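Local coordinates for aminotransferase class I and II (Streptococcus suis 89/1591, PDB 3OP7), which probably catalyses pyridoxal phosphate-dependent transfer of amino groups between amino acids and keto acids, as in other class I and II aminotransferases, at residues A[183-194]-A[206-217]; A[61-72]-A[80-88]. One frame throughout, in Å; residues are numbered along the deposited sequence. Where two conformers were deposited one is given.

Contact 1. Residues A[183-194]-A[206-217]; sequences ASEVGAYILSDE and SIIEVYDKGIAV. With EDO (1,2-ethanediol), chain K.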
loop_
_atom_site.group_PDB
_atom_site.type_symbol
_atom_site.label_atom_id
_atom_site.label_comp_id
_atom_site.label_asym_id
_atom_site.label_seq_id
_atom_site.Cartn_x
_atom_site.Cartn_y
_atom_site.Cartn_z
ATOM N N ALA A 183 -24.503 2.884 17.557
ATOM C CA ALA A 183 -23.731 3.779 16.711
ATOM C C ALA A 183 -24.602 4.894 16.135
ATOM O O ALA A 183 -24.186 6.051 16.085
ATOM C CB ALA A 183 -23.017 3.015 15.534
ATOM N N SER A 184 -25.834 4.544 15.763
ATOM C CA SER A 184 -26.759 5.520 15.191
ATOM C C SER A 184 -27.158 6.621 16.135
ATOM O O SER A 184 -27.555 7.673 15.672
ATOM C CB SER A 184 -28.055 4.841 14.719
ATOM O OG SER A 184 -27.707 3.992 13.677
ATOM N N GLU A 185 -27.110 6.395 17.455
ATOM C CA GLU A 185 -27.419 7.470 18.388
ATOM C C GLU A 185 -26.542 8.711 18.204
ATOM O O GLU A 185 -26.983 9.835 18.524
ATOM C CB GLU A 185 -27.306 7.028 19.856
ATOM C CG GLU A 185 -28.430 6.208 20.398
ATOM C CD GLU A 185 -29.771 6.928 20.375
ATOM O OE1 GLU A 185 -30.080 7.787 21.248
ATOM O OE2 GLU A 185 -30.532 6.612 19.451
ATOM N N VAL A 186 -25.309 8.506 17.733
ATOM C CA VAL A 186 -24.346 9.585 17.570
ATOM C C VAL A 186 -23.847 9.762 16.146
ATOM O O VAL A 186 -23.045 10.681 15.878
ATOM C CB VAL A 186 -23.135 9.418 18.521
ATOM C CG1 VAL A 186 -23.598 9.228 19.955
ATOM C CG2 VAL A 186 -22.302 8.266 18.121
ATOM N N GLY A 187 -24.334 8.953 15.197
ATOM C CA GLY A 187 -23.853 9.061 13.820
ATOM C C GLY A 187 -22.410 8.553 13.654
ATOM O O GLY A 187 -21.677 8.989 12.749
ATOM N N ALA A 188 -21.970 7.633 14.522
ATOM C CA ALA A 188 -20.618 7.069 14.412
ATOM C C ALA A 188 -20.539 6.141 13.205
ATOM O O ALA A 188 -21.477 5.415 12.908
ATOM C CB ALA A 188 -20.236 6.280 15.699
ATOM N N TYR A 189 -19.417 6.157 12.509
ATOM C CA TYR A 189 -19.184 5.189 11.470
ATOM C C TYR A 189 -18.903 3.902 12.172
ATOM O O TYR A 189 -18.392 3.904 13.294
ATOM C CB TYR A 189 -17.924 5.471 10.704
ATOM C CG TYR A 189 -17.889 6.755 9.907
ATOM C CD1 TYR A 189 -18.717 6.929 8.840
ATOM C CD2 TYR A 189 -16.969 7.780 10.230
ATOM C CE1 TYR A 189 -18.669 8.128 8.087
ATOM C CE2 TYR A 189 -16.903 8.957 9.494
ATOM C CZ TYR A 189 -17.749 9.121 8.418
ATOM O OH TYR A 189 -17.677 10.292 7.682
ATOM N N ILE A 190 -19.153 2.809 11.485
ATOM C CA ILE A 190 -18.659 1.495 11.907
ATOM C C ILE A 190 -17.813 0.914 10.777
ATOM O O ILE A 190 -18.316 0.632 9.687
ATOM C CB ILE A 190 -19.783 0.492 12.277
ATOM C CG1 ILE A 190 -20.621 0.988 13.469
ATOM C CG2 ILE A 190 -19.132 -0.877 12.610
ATOM C CD1 ILE A 190 -21.875 0.164 13.766
ATOM N N LEU A 191 -16.510 0.795 11.030
ATOM C CA LEU A 191 -15.576 0.184 10.098
ATOM C C LEU A 191 -15.591 -1.295 10.476
ATOM O O LEU A 191 -15.379 -1.653 11.661
ATOM C CB LEU A 191 -14.178 0.699 10.323
ATOM C CG LEU A 191 -13.025 -0.055 9.605
ATOM C CD1 LEU A 191 -13.301 -0.203 8.057
ATOM C CD2 LEU A 191 -11.644 0.620 9.849
ATOM N N SER A 192 -15.916 -2.148 9.519
ATOM C CA SER A 192 -15.912 -3.590 9.740
ATOM C C SER A 192 -14.988 -4.308 8.741
ATOM O O SER A 192 -15.227 -4.296 7.534
ATOM C CB SER A 192 -17.344 -4.114 9.620
ATOM O OG SER A 192 -17.401 -5.506 9.905
ATOM N N ASP A 193 -13.879 -4.836 9.242
ATOM C CA ASP A 193 -12.970 -5.627 8.459
ATOM C C ASP A 193 -13.549 -7.052 8.375
ATOM O O ASP A 193 -13.656 -7.786 9.386
ATOM C CB ASP A 193 -11.581 -5.574 9.102
ATOM C CG ASP A 193 -10.565 -6.533 8.473
ATOM O OD1 ASP A 193 -10.939 -7.554 7.867
ATOM O OD2 ASP A 193 -9.376 -6.324 8.723
ATOM N N GLU A 194 -14.006 -7.373 7.177
ATOM C CA GLU A 194 -14.753 -8.551 6.887
ATOM C C GLU A 194 -14.011 -9.559 6.038
ATOM O O GLU A 194 -14.631 -10.348 5.326
ATOM C CB GLU A 194 -16.126 -8.168 6.289
ATOM C CG GLU A 194 -16.924 -7.365 7.303
ATOM C CD GLU A 194 -18.215 -6.715 6.833
ATOM O OE1 GLU A 194 -18.448 -6.584 5.618
ATOM O OE2 GLU A 194 -19.031 -6.360 7.742
ATOM N N SER A 206 -22.967 -8.118 5.943
ATOM C CA SER A 206 -21.952 -7.049 5.988
ATOM C C SER A 206 -22.500 -5.844 6.744
ATOM O O SER A 206 -23.703 -5.557 6.708
ATOM C CB SER A 206 -21.562 -6.625 4.585
ATOM O OG SER A 206 -20.665 -5.510 4.627
ATOM N N ILE A 207 -21.606 -5.126 7.405
ATOM C CA ILE A 207 -21.975 -3.868 8.061
ATOM C C ILE A 207 -22.716 -2.942 7.144
ATOM O O ILE A 207 -23.678 -2.300 7.529
ATOM C CB ILE A 207 -20.755 -3.155 8.749
ATOM C CG1 ILE A 207 -21.234 -2.205 9.840
ATOM C CG2 ILE A 207 -19.786 -2.427 7.781
ATOM C CD1 ILE A 207 -22.038 -2.849 10.992
ATOM N N ILE A 208 -22.279 -2.864 5.895
ATOM C CA ILE A 208 -22.935 -1.953 4.975
ATOM C C ILE A 208 -24.353 -2.383 4.550
ATOM O O ILE A 208 -25.113 -1.560 4.038
ATOM C CB ILE A 208 -22.047 -1.753 3.751
ATOM C CG1 ILE A 208 -22.407 -0.435 3.058
ATOM C CG2 ILE A 208 -22.097 -2.999 2.878
ATOM C CD1 ILE A 208 -21.516 -0.087 1.875
ATOM N N GLU A 209 -24.730 -3.634 4.811
ATOM C CA GLU A 209 -26.093 -4.123 4.571
ATOM C C GLU A 209 -27.048 -3.815 5.735
ATOM O O GLU A 209 -28.288 -3.975 5.595
ATOM C CB GLU A 209 -26.063 -5.638 4.273
ATOM C CG GLU A 209 -25.346 -5.975 2.957
ATOM C CD GLU A 209 -25.082 -7.450 2.740
ATOM O OE1 GLU A 209 -24.709 -8.203 3.674
ATOM O OE2 GLU A 209 -25.186 -7.864 1.568
ATOM N N VAL A 210 -26.491 -3.420 6.878
ATOM C CA VAL A 210 -27.306 -3.061 8.028
ATOM C C VAL A 210 -27.181 -1.611 8.479
ATOM O O VAL A 210 -27.924 -1.203 9.380
ATOM C CB VAL A 210 -27.059 -4.009 9.229
ATOM C CG1 VAL A 210 -27.560 -5.445 8.928
ATOM C CG2 VAL A 210 -25.622 -4.032 9.657
ATOM N N TYR A 211 -26.277 -0.849 7.873
ATOM C CA TYR A 211 -26.006 0.541 8.296
ATOM C C TYR A 211 -25.471 1.374 7.164
ATOM O O TYR A 211 -24.441 1.030 6.564
ATOM C CB TYR A 211 -24.988 0.516 9.436
ATOM C CG TYR A 211 -24.748 1.809 10.202
ATOM C CD1 TYR A 211 -25.781 2.725 10.445
ATOM C CD2 TYR A 211 -23.522 2.052 10.768
ATOM C CE1 TYR A 211 -25.571 3.878 11.209
ATOM C CE2 TYR A 211 -23.274 3.204 11.497
ATOM C CZ TYR A 211 -24.315 4.115 11.724
ATOM O OH TYR A 211 -24.093 5.230 12.457
ATOM N N ASP A 212 -26.120 2.514 6.910
ATOM C CA ASP A 212 -25.670 3.489 5.890
ATOM C C ASP A 212 -24.284 4.000 6.163
ATOM O O ASP A 212 -23.529 4.347 5.237
ATOM C CB ASP A 212 -26.560 4.742 5.830
ATOM C CG ASP A 212 -26.217 5.649 4.623
ATOM O OD1 ASP A 212 -26.610 5.241 3.502
ATOM O OD2 ASP A 212 -25.568 6.747 4.776
ATOM N N LYS A 213 -23.939 4.126 7.437
ATOM C CA LYS A 213 -22.574 4.586 7.808
ATOM C C LYS A 213 -21.641 3.403 8.187
ATOM O O LYS A 213 -20.643 3.573 8.898
ATOM C CB LYS A 213 -22.672 5.613 8.945
ATOM C CG LYS A 213 -22.944 7.022 8.471
ATOM C CD LYS A 213 -23.203 7.983 9.672
ATOM C CE LYS A 213 -22.475 9.304 9.438
ATOM N NZ LYS A 213 -22.886 10.396 10.397
ATOM N N GLY A 214 -21.969 2.210 7.682
ATOM C CA GLY A 214 -21.106 1.052 7.788
ATOM C C GLY A 214 -20.101 1.119 6.645
ATOM O O GLY A 214 -20.500 1.402 5.511
ATOM N N ILE A 215 -18.841 0.829 6.955
ATOM C CA ILE A 215 -17.710 0.902 5.993
ATOM C C ILE A 215 -17.147 -0.523 6.010
ATOM O O ILE A 215 -16.642 -0.981 7.052
ATOM C CB ILE A 215 -16.634 1.917 6.402
ATOM C CG1 ILE A 215 -17.214 3.332 6.502
ATOM C CG2 ILE A 215 -15.419 1.863 5.410
ATOM C CD1 ILE A 215 -16.256 4.337 7.126
ATOM N N ALA A 216 -17.354 -1.256 4.909
ATOM C CA ALA A 216 -16.922 -2.639 4.767
ATOM C C ALA A 216 -15.566 -2.730 4.113
ATOM O O ALA A 216 -15.346 -2.091 3.081
ATOM C CB ALA A 216 -17.940 -3.426 3.940
ATOM N N VAL A 217 -14.663 -3.476 4.749
ATOM C CA VAL A 217 -13.346 -3.729 4.215
ATOM C C VAL A 217 -13.297 -5.219 3.942
ATOM O O VAL A 217 -13.729 -6.067 4.749
ATOM C CB VAL A 217 -12.217 -3.257 5.165
ATOM C CG1 VAL A 217 -10.884 -3.992 4.885
ATOM C CG2 VAL A 217 -12.033 -1.728 5.058
HETATM C C1 EDO K . -28.318 -9.110 2.873
HETATM O O1 EDO K . -29.125 -8.086 3.481
HETATM C C2 EDO K . -27.652 -9.963 3.952
HETATM O O2 EDO K . -26.353 -10.467 3.585
#
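The hydroxyl of Tyr211 donates to the carbonyl of Ala188, OH to O 2.7 Å, at the start of a parallel strand pair. Tyr211, Val217 and Lys213 bury the most surface here, 86, 82 and 80 Å². CG of Tyr211 stands anti to the backbone N (chi1 -169°), which swings the ring across to the loop after helix 173-184. Ala188 O lies in the ring plane at its edge, while CD1 of Ile190 meets CD2 of Tyr211 at 3.9 Å, the two side chains crossing at about a right angle. NZ of Lys213 reaches the same loop and donates to Gly187 O at 3.0 Å, so two successive carbonyls are gripped by side chains.

From there strands 189-193 and 214-217 run 16° from parallel. Ile190 N bonds to Lys213 O, and Ser192 N to Ile215 O is nearly straight at 174°. At the far end Val217 sets CG2 3.6 Å from CD1 of Leu191, and its carbonyl accepts from Glu194 N. Asp193, on the same face, bonds to Asn94 and to N1 of the cofactor-lysine adduct at position 222, the aspartate-pyridine pairing characteristic of this family.

Just past the strand end, Glu194 reaches across with syn lone pairs of both oxygens, OE1 for Ser206 OG (2.7 Å) and OE2 for Ile207 N (2.9 Å); Ser192 OG meets OE2 from the anti side, well out of the carboxylate plane. The buried carboxylate thus holds the start of a weakly bonded short helix, about 207-210, where Ser206 and Glu209 form a capping box.

Strand 189-193 also pairs with strand 157-161 in the central mixed sheet of the aminotransferase large domain; helix 89-101 packs on Ile215 and Val217, helix 173-184 on Ile190 and Tyr211.

Contact 2. Residues A[61-72]-A[80-88]; sequences WIEGSPAFKKSV and KPEQILQTN. With EDO (1,2-ethanediol), chain H.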
loop_
_atom_site.group_PDB
_atom_site.type_symbol
_atom_site.label_atom_id
_atom_site.label_comp_id
_atom_site.label_asym_id
_atom_site.label_seq_id
_atom_site.Cartn_x
_atom_site.Cartn_y
_atom_site.Cartn_z
ATOM N N TRP A 61 -6.454 0.946 -14.104
ATOM C CA TRP A 61 -7.691 1.334 -13.472
ATOM C C TRP A 61 -7.388 1.826 -12.054
ATOM O O TRP A 61 -7.184 1.044 -11.110
ATOM C CB TRP A 61 -8.653 0.157 -13.375
ATOM C CG TRP A 61 -9.121 -0.368 -14.695
ATOM C CD1 TRP A 61 -8.726 -1.514 -15.315
ATOM C CD2 TRP A 61 -10.095 0.235 -15.543
ATOM N NE1 TRP A 61 -9.413 -1.674 -16.494
ATOM C CE2 TRP A 61 -10.237 -0.603 -16.674
ATOM C CE3 TRP A 61 -10.835 1.420 -15.474
ATOM C CZ2 TRP A 61 -11.107 -0.309 -17.707
ATOM C CZ3 TRP A 61 -11.714 1.710 -16.520
ATOM C CH2 TRP A 61 -11.827 0.847 -17.603
ATOM N N ILE A 62 -7.432 3.122 -11.890
ATOM C CA ILE A 62 -7.045 3.748 -10.647
ATOM C C ILE A 62 -7.898 3.205 -9.516
ATOM O O ILE A 62 -7.380 2.903 -8.420
ATOM C CB ILE A 62 -7.080 5.313 -10.785
ATOM C CG1 ILE A 62 -6.025 5.781 -11.780
ATOM C CG2 ILE A 62 -6.945 5.981 -9.430
ATOM C CD1 ILE A 62 -4.538 5.605 -11.330
ATOM N N GLU A 63 -9.196 3.028 -9.755
ATOM C CA GLU A 63 -10.053 2.634 -8.655
ATOM C C GLU A 63 -10.494 1.200 -8.708
ATOM O O GLU A 63 -11.336 0.810 -7.926
ATOM C CB GLU A 63 -11.269 3.484 -8.640
ATOM C CG GLU A 63 -10.888 4.921 -8.363
ATOM C CD GLU A 63 -12.061 5.839 -8.236
ATOM O OE1 GLU A 63 -13.184 5.468 -8.562
ATOM O OE2 GLU A 63 -11.832 6.983 -7.818
ATOM N N GLY A 64 -9.899 0.439 -9.619
ATOM C CA GLY A 64 -10.366 -0.900 -9.960
ATOM C C GLY A 64 -11.202 -0.875 -11.248
ATOM O O GLY A 64 -11.901 0.108 -11.554
ATOM N N SER A 65 -11.173 -1.980 -11.975
ATOM C CA SER A 65 -11.837 -2.096 -13.243
ATOM C C SER A 65 -13.342 -2.063 -13.071
ATOM O O SER A 65 -13.870 -2.351 -11.967
ATOM C CB SER A 65 -11.444 -3.409 -13.927
ATOM O OG SER A 65 -11.785 -4.532 -13.142
ATOM N N PRO A 66 -14.057 -1.765 -14.151
ATOM C CA PRO A 66 -15.519 -1.786 -14.048
ATOM C C PRO A 66 -16.045 -3.169 -13.680
ATOM O O PRO A 66 -17.042 -3.300 -12.932
ATOM C CB PRO A 66 -15.950 -1.345 -15.452
ATOM C CG PRO A 66 -14.822 -0.475 -15.916
ATOM C CD PRO A 66 -13.604 -1.143 -15.409
ATOM N N ALA A 67 -15.386 -4.210 -14.175
ATOM C CA ALA A 67 -15.804 -5.592 -13.852
ATOM C C ALA A 67 -15.554 -5.892 -12.367
ATOM O O ALA A 67 -16.377 -6.494 -11.706
ATOM C CB ALA A 67 -15.060 -6.614 -14.736
ATOM N N PHE A 68 -14.402 -5.453 -11.863
ATOM C CA PHE A 68 -14.096 -5.563 -10.423
ATOM C C PHE A 68 -15.166 -4.869 -9.572
ATOM O O PHE A 68 -15.753 -5.456 -8.667
ATOM C CB PHE A 68 -12.715 -4.977 -10.128
ATOM C CG PHE A 68 -12.384 -4.944 -8.686
ATOM C CD1 PHE A 68 -11.867 -6.066 -8.068
ATOM C CD2 PHE A 68 -12.561 -3.782 -7.947
ATOM C CE1 PHE A 68 -11.538 -6.033 -6.706
ATOM C CE2 PHE A 68 -12.255 -3.742 -6.535
ATOM C CZ PHE A 68 -11.742 -4.875 -5.930
ATOM N N LYS A 69 -15.453 -3.606 -9.896
ATOM C CA LYS A 69 -16.434 -2.863 -9.113
ATOM C C LYS A 69 -17.796 -3.487 -9.171
ATOM O O LYS A 69 -18.457 -3.596 -8.139
ATOM C CB LYS A 69 -16.511 -1.377 -9.525
ATOM C CG LYS A 69 -15.290 -0.588 -9.208
ATOM C CD LYS A 69 -15.590 0.876 -9.615
ATOM C CE LYS A 69 -14.474 1.778 -9.260
ATOM N NZ LYS A 69 -14.844 3.249 -9.503
ATOM N N LYS A 70 -18.235 -3.894 -10.350
ATOM C CA LYS A 70 -19.558 -4.542 -10.473
ATOM C C LYS A 70 -19.619 -5.870 -9.713
ATOM O O LYS A 70 -20.561 -6.087 -8.954
ATOM C CB LYS A 70 -19.909 -4.808 -11.927
ATOM C CG LYS A 70 -21.307 -5.393 -12.173
ATOM C CD LYS A 70 -22.390 -4.425 -11.741
ATOM C CE LYS A 70 -23.765 -4.897 -12.136
ATOM N NZ LYS A 70 -24.851 -3.954 -11.691
ATOM N N SER A 71 -18.632 -6.737 -9.917
ATOM C CA SER A 71 -18.648 -8.072 -9.294
ATOM C C SER A 71 -18.614 -7.946 -7.767
ATOM O O SER A 71 -19.351 -8.640 -7.098
ATOM C CB SER A 71 -17.477 -8.926 -9.753
ATOM O OG SER A 71 -17.579 -9.251 -11.140
ATOM N N VAL A 72 -17.765 -7.045 -7.252
ATOM C CA VAL A 72 -17.734 -6.791 -5.810
ATOM C C VAL A 72 -19.089 -6.288 -5.309
ATOM O O VAL A 72 -19.600 -6.797 -4.307
ATOM C CB VAL A 72 -16.631 -5.829 -5.389
ATOM C CG1 VAL A 72 -16.847 -5.383 -3.918
ATOM C CG2 VAL A 72 -15.216 -6.444 -5.564
ATOM N N LYS A 80 -24.048 -0.235 -4.845
ATOM C CA LYS A 80 -23.764 0.078 -6.239
ATOM C C LYS A 80 -22.271 0.016 -6.521
ATOM O O LYS A 80 -21.454 0.225 -5.618
ATOM C CB LYS A 80 -24.286 1.462 -6.598
ATOM C CG LYS A 80 -25.800 1.541 -6.557
ATOM C CD LYS A 80 -26.329 2.939 -6.821
ATOM C CE LYS A 80 -27.886 2.920 -6.949
ATOM N NZ LYS A 80 -28.532 4.043 -6.194
ATOM N N PRO A 81 -21.903 -0.239 -7.795
ATOM C CA PRO A 81 -20.478 -0.260 -8.127
ATOM C C PRO A 81 -19.710 0.997 -7.743
ATOM O O PRO A 81 -18.521 0.910 -7.407
ATOM C CB PRO A 81 -20.473 -0.381 -9.666
ATOM C CG PRO A 81 -21.798 -0.919 -10.030
ATOM C CD PRO A 81 -22.770 -0.626 -8.931
ATOM N N GLU A 82 -20.341 2.165 -7.870
ATOM C CA GLU A 82 -19.701 3.435 -7.512
ATOM C C GLU A 82 -19.299 3.533 -6.027
ATOM O O GLU A 82 -18.520 4.399 -5.644
ATOM C CB GLU A 82 -20.607 4.632 -7.888
ATOM C CG GLU A 82 -21.912 4.677 -7.009
ATOM C CD GLU A 82 -23.041 5.602 -7.530
ATOM O OE1 GLU A 82 -22.822 6.824 -7.629
ATOM O OE2 GLU A 82 -24.170 5.111 -7.772
ATOM N N GLN A 83 -19.807 2.637 -5.189
ATOM C CA GLN A 83 -19.476 2.606 -3.774
ATOM C C GLN A 83 -18.222 1.742 -3.471
ATOM O O GLN A 83 -17.863 1.563 -2.294
ATOM C CB GLN A 83 -20.656 2.054 -2.995
ATOM C CG GLN A 83 -21.922 2.944 -3.010
ATOM C CD GLN A 83 -23.064 2.291 -2.301
ATOM O OE1 GLN A 83 -24.032 1.851 -2.933
ATOM N NE2 GLN A 83 -22.977 2.203 -0.971
ATOM N N ILE A 84 -17.543 1.241 -4.516
ATOM C CA ILE A 84 -16.413 0.296 -4.346
ATOM C C ILE A 84 -15.135 0.949 -4.757
ATOM O O ILE A 84 -15.065 1.490 -5.880
ATOM C CB ILE A 84 -16.608 -0.975 -5.202
ATOM C CG1 ILE A 84 -17.968 -1.642 -4.906
ATOM C CG2 ILE A 84 -15.471 -1.991 -4.967
ATOM C CD1 ILE A 84 -18.249 -2.033 -3.373
ATOM N N LEU A 85 -14.131 0.903 -3.883
ATOM C CA LEU A 85 -12.784 1.312 -4.211
ATOM C C LEU A 85 -11.826 0.144 -4.015
ATOM O O LEU A 85 -11.701 -0.404 -2.927
ATOM C CB LEU A 85 -12.292 2.498 -3.371
ATOM C CG LEU A 85 -13.052 3.806 -3.504
ATOM C CD1 LEU A 85 -12.511 4.796 -2.474
ATOM C CD2 LEU A 85 -12.908 4.350 -4.943
ATOM N N GLN A 86 -11.075 -0.172 -5.071
ATOM C CA GLN A 86 -10.015 -1.171 -4.990
ATOM C C GLN A 86 -8.854 -0.677 -4.157
ATOM O O GLN A 86 -8.452 0.507 -4.257
ATOM C CB GLN A 86 -9.498 -1.493 -6.395
ATOM C CG GLN A 86 -8.634 -2.733 -6.485
ATOM C CD GLN A 86 -8.402 -3.099 -7.925
ATOM O OE1 GLN A 86 -7.628 -2.452 -8.587
ATOM N NE2 GLN A 86 -9.101 -4.084 -8.419
ATOM N N THR A 87 -8.257 -1.607 -3.403
ATOM C CA THR A 87 -7.102 -1.313 -2.594
ATOM C C THR A 87 -6.056 -2.420 -2.656
ATOM O O THR A 87 -6.344 -3.536 -3.180
ATOM C CB THR A 87 -7.550 -1.126 -1.133
ATOM O OG1 THR A 87 -8.170 -2.347 -0.692
ATOM C CG2 THR A 87 -8.501 0.093 -0.978
ATOM N N ASN A 88 -4.842 -2.129 -2.180
ATOM C CA ASN A 88 -3.824 -3.173 -2.032
ATOM C C ASN A 88 -4.105 -4.046 -0.821
ATOM O O ASN A 88 -3.568 -3.831 0.285
ATOM C CB ASN A 88 -2.390 -2.624 -2.036
ATOM C CG ASN A 88 -2.086 -1.701 -0.858
ATOM O OD1 ASN A 88 -2.892 -0.831 -0.556
ATOM N ND2 ASN A 88 -0.906 -1.878 -0.204
HETATM C C1 EDO H . -8.439 4.832 -15.201
HETATM O O1 EDO H . -8.732 5.053 -13.836
HETATM C C2 EDO H . -9.526 5.488 -16.055
HETATM O O2 EDO H . -10.781 5.457 -15.378
HETATM O O HOH W 1 -6.776 -1.645 -11.088
HETATM O O HOH W 2 -6.555 0.070 -7.933
HETATM O O HOH W 3 -15.948 3.839 -6.994
#
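Gln86 points its amide nitrogen at the face of the Phe68 ring: NE2 sits 3.2 Å above the ring plane, over its centre, with the amide steeply tilted, 65° from the ring plane. The extended Gln86 chain also brings CG over that face, a CH-pi contact of 4.1 Å from CG to the Phe68 ring centroid. With chi1 at 175°, Phe68 directs its ring from helix 66-72 at strand 84-87; CG2 of Val72 covers part of the opposite face. Val72 CG1 in turn meets CD1 of Ile84 at 3.7 Å, the side chains crossing at a slant.

Beside this core, the carboxylate of Glu63 passes over Leu85, CD to CD2 3.7 Å, and its OE1 forms a salt bridge with NZ of Lys69. The extended Lys69 chain runs past the carbonyls of Pro81 and Ile84, and a water links its NZ to the carbonyls of Glu82 and Ile84. One backbone bond joins the segments, Gln86 N to Glu63 O at 3.0 Å, with the donor 49° out of the carbonyl plane.

The polar ends have partners: NE2 of Gln86 donates to Asp260, two waters lie within bonding distance of its OE1, and Glu63 OE2 pairs with Arg245. The bond to Asp260 probably does most to fix the amide's rotation, nitrogen toward the ring, and the Glu63 carboxylate, with two cationic partners, is probably kept ionised.

In the fold
Contact 2 closes before contact 1 opens along the chain, and their centres lie 19 Å apart. Both reach the same mixed central sheet of the aminotransferase fold: contact 2 packs a helix on strand 84-87, at one edge of the sheet within this chain, while contact 1 joins the inner strands 189-193 and 214-219. Strand 232-235 lies between 84-87 and 214-219, antiparallel to both. The two contacts touch through Ile208 CD1 and Gln83 NE2, 3.9 Å apart. Helix 89-101, which begins just after strand 84-87, carries Asn94, whose ND2 bonds to Asp193, the residue bound to the cofactor N1. Asn88 at contact 2 meets Asn88 of the second subunit.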